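Local coordinates for ofchtiv-allosamidin (Ostrinia furnacalis, PDB 6JMB), which probably hydrolyses chitin as a group IV insect chitinase of glycosyl hydrolase family 18, and binds the inhibitor allosamidin in its active-site cleft, at residues 245-250 with 325-330. Sequence-based numbering, arbitrary orientation.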
loop_
_atom_site.group_PDB
_atom_site.type_symbol
_atom_site.label_atom_id
_atom_site.label_comp_id
_atom_site.label_asym_id
_atom_site.label_seq_id
_atom_site.Cartn_x
_atom_site.Cartn_y
_atom_site.Cartn_z
ATOM N N MET A 245 8.536 -2.943 -3.832
ATOM C CA MET A 245 8.516 -1.552 -3.398
ATOM C C MET A 245 7.131 -0.951 -3.606
ATOM O O MET A 245 6.621 -0.929 -4.731
ATOM C CB MET A 245 9.555 -0.751 -4.174
ATOM C CG MET A 245 9.811 0.614 -3.570
ATOM S SD MET A 245 10.911 1.617 -4.587
ATOM C CE MET A 245 9.730 2.359 -5.708
ATOM N N GLY A 246 6.539 -0.449 -2.527
ATOM C CA GLY A 246 5.218 0.143 -2.624
ATOM C C GLY A 246 5.240 1.514 -3.275
ATOM O O GLY A 246 6.187 2.291 -3.126
ATOM N N VAL A 247 4.169 1.803 -4.014
ATOM C CA VAL A 247 3.911 3.137 -4.563
ATOM C C VAL A 247 2.448 3.484 -4.342
ATOM O O VAL A 247 1.576 2.607 -4.289
ATOM C CB VAL A 247 4.242 3.221 -6.073
ATOM C CG1 VAL A 247 5.713 2.902 -6.321
ATOM C CG2 VAL A 247 3.337 2.289 -6.884
ATOM N N PRO A 248 2.155 4.780 -4.190
ATOM C CA PRO A 248 0.770 5.198 -3.929
ATOM C C PRO A 248 0.040 5.676 -5.177
ATOM O O PRO A 248 0.608 6.399 -6.000
ATOM C CB PRO A 248 0.957 6.364 -2.954
ATOM C CG PRO A 248 2.242 7.014 -3.440
ATOM C CD PRO A 248 3.112 5.893 -4.000
ATOM N N PHE A 249 -1.236 5.308 -5.306
ATOM C CA PHE A 249 -2.118 5.843 -6.334
ATOM C C PHE A 249 -3.038 6.919 -5.768
ATOM O O PHE A 249 -4.115 7.176 -6.319
ATOM C CB PHE A 249 -2.952 4.729 -6.975
ATOM C CG PHE A 249 -2.215 3.887 -7.990
ATOM C CD1 PHE A 249 -0.825 3.868 -8.076
ATOM C CD2 PHE A 249 -2.944 3.108 -8.871
ATOM C CE1 PHE A 249 -0.182 3.071 -9.026
ATOM C CE2 PHE A 249 -2.313 2.314 -9.820
ATOM C CZ PHE A 249 -0.929 2.296 -9.904
ATOM N N TYR A 250 -2.643 7.522 -4.657
ATOM C CA TYR A 250 -3.400 8.573 -4.004
ATOM C C TYR A 250 -2.397 9.609 -3.530
ATOM O O TYR A 250 -1.191 9.348 -3.451
ATOM C CB TYR A 250 -4.195 8.029 -2.800
ATOM C CG TYR A 250 -3.284 7.441 -1.745
ATOM C CD1 TYR A 250 -2.792 6.144 -1.872
ATOM C CD2 TYR A 250 -2.892 8.184 -0.642
ATOM C CE1 TYR A 250 -1.935 5.609 -0.939
ATOM C CE2 TYR A 250 -2.031 7.650 0.308
ATOM C CZ TYR A 250 -1.558 6.357 0.149
ATOM O OH TYR A 250 -0.701 5.803 1.077
ATOM N N GLU A 325 5.140 10.857 -14.362
ATOM C CA GLU A 325 6.565 11.165 -14.312
ATOM C C GLU A 325 7.196 10.698 -13.005
ATOM O O GLU A 325 8.282 10.108 -13.008
ATOM C CB GLU A 325 6.764 12.667 -14.533
ATOM C CG GLU A 325 6.064 13.183 -15.796
ATOM C CD GLU A 325 4.704 13.832 -15.521
ATOM O OE1 GLU A 325 3.689 13.112 -15.349
ATOM O OE2 GLU A 325 4.650 15.082 -15.492
ATOM N N SER A 326 6.536 10.935 -11.868
ATOM C CA SER A 326 7.122 10.500 -10.606
ATOM C C SER A 326 7.045 8.988 -10.443
ATOM O O SER A 326 7.943 8.384 -9.854
ATOM C CB SER A 326 6.486 11.232 -9.418
ATOM O OG SER A 326 5.140 10.825 -9.205
ATOM N N MET A 327 5.988 8.364 -10.968
ATOM C CA MET A 327 5.916 6.907 -10.979
ATOM C C MET A 327 7.059 6.319 -11.795
ATOM O O MET A 327 7.665 5.319 -11.398
ATOM C CB MET A 327 4.562 6.466 -11.547
ATOM C CG MET A 327 4.178 5.030 -11.255
ATOM S SD MET A 327 4.104 4.682 -9.489
ATOM C CE MET A 327 2.721 5.694 -8.964
ATOM N N THR A 328 7.380 6.945 -12.931
ATOM C CA THR A 328 8.508 6.490 -13.745
ATOM C C THR A 328 9.808 6.527 -12.945
ATOM O O THR A 328 10.585 5.564 -12.950
ATOM C CB THR A 328 8.616 7.344 -15.012
ATOM O OG1 THR A 328 7.432 7.160 -15.803
ATOM C CG2 THR A 328 9.832 6.918 -15.849
ATOM N N ALA A 329 10.049 7.630 -12.232
ATOM C CA ALA A 329 11.250 7.732 -11.411
ATOM C C ALA A 329 11.284 6.650 -10.338
ATOM O O ALA A 329 12.346 6.084 -10.051
ATOM C CB ALA A 329 11.355 9.130 -10.787
ATOM N N LYS A 330 10.134 6.350 -9.737
ATOM C CA LYS A 330 10.081 5.321 -8.704
ATOM C C LYS A 330 10.421 3.946 -9.270
ATOM O O LYS A 330 11.175 3.185 -8.654
ATOM C CB LYS A 330 8.692 5.311 -8.063
ATOM C CG LYS A 330 8.504 6.387 -6.986
ATOM C CD LYS A 330 7.036 6.569 -6.599
ATOM C CE LYS A 330 6.872 7.444 -5.356
ATOM N NZ LYS A 330 7.235 8.875 -5.612
#
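In the TIM barrel of this family 18 chitinase, Met-245 and Val-247 of barrel strand 243-256 turn outward onto Met-327 and Lys-330 of helix 324-336. The axes of 245-248 and 325-330 run almost antiparallel (175°), 10.1 Å apart at closest approach. Val-247 sits at the centre: its CG2 meets Met-327 SD at 3.6 Å, while CG1 lies 3.9 Å from Lys-330 CD, with the two side chains running antiparallel alongside. Met-327 leaves the helix with CG anti to the backbone N (chi1 -163°), then bends at chi2 and chi3, which folds its CE in beside Pro-248 O and to 3.9 Å from CE1 of the Phe-249 ring. At the other end Met-245, bent at chi3, lies across Lys-330, nearly perpendicular to it, and brings CE to 3.4 Å from Lys-330 O. Lys-330 thus lends its aliphatic chain to an apolar layer, and its NZ makes a salt bridge to Asp-322 and a hydrogen bond to Ala-207 O. An alanine in place of Val-247 would remove both methyl branches and probably leave a gap between the Met-327 sulfur and the Lys-330 chain. Just beyond, Tyr-250 on the same strand touches the bound allosamizoline. The helix, which leads on to the eighth barrel strand, 341-345, lies antiparallel over the outer face of the seventh, as in the β/α units of a TIM barrel.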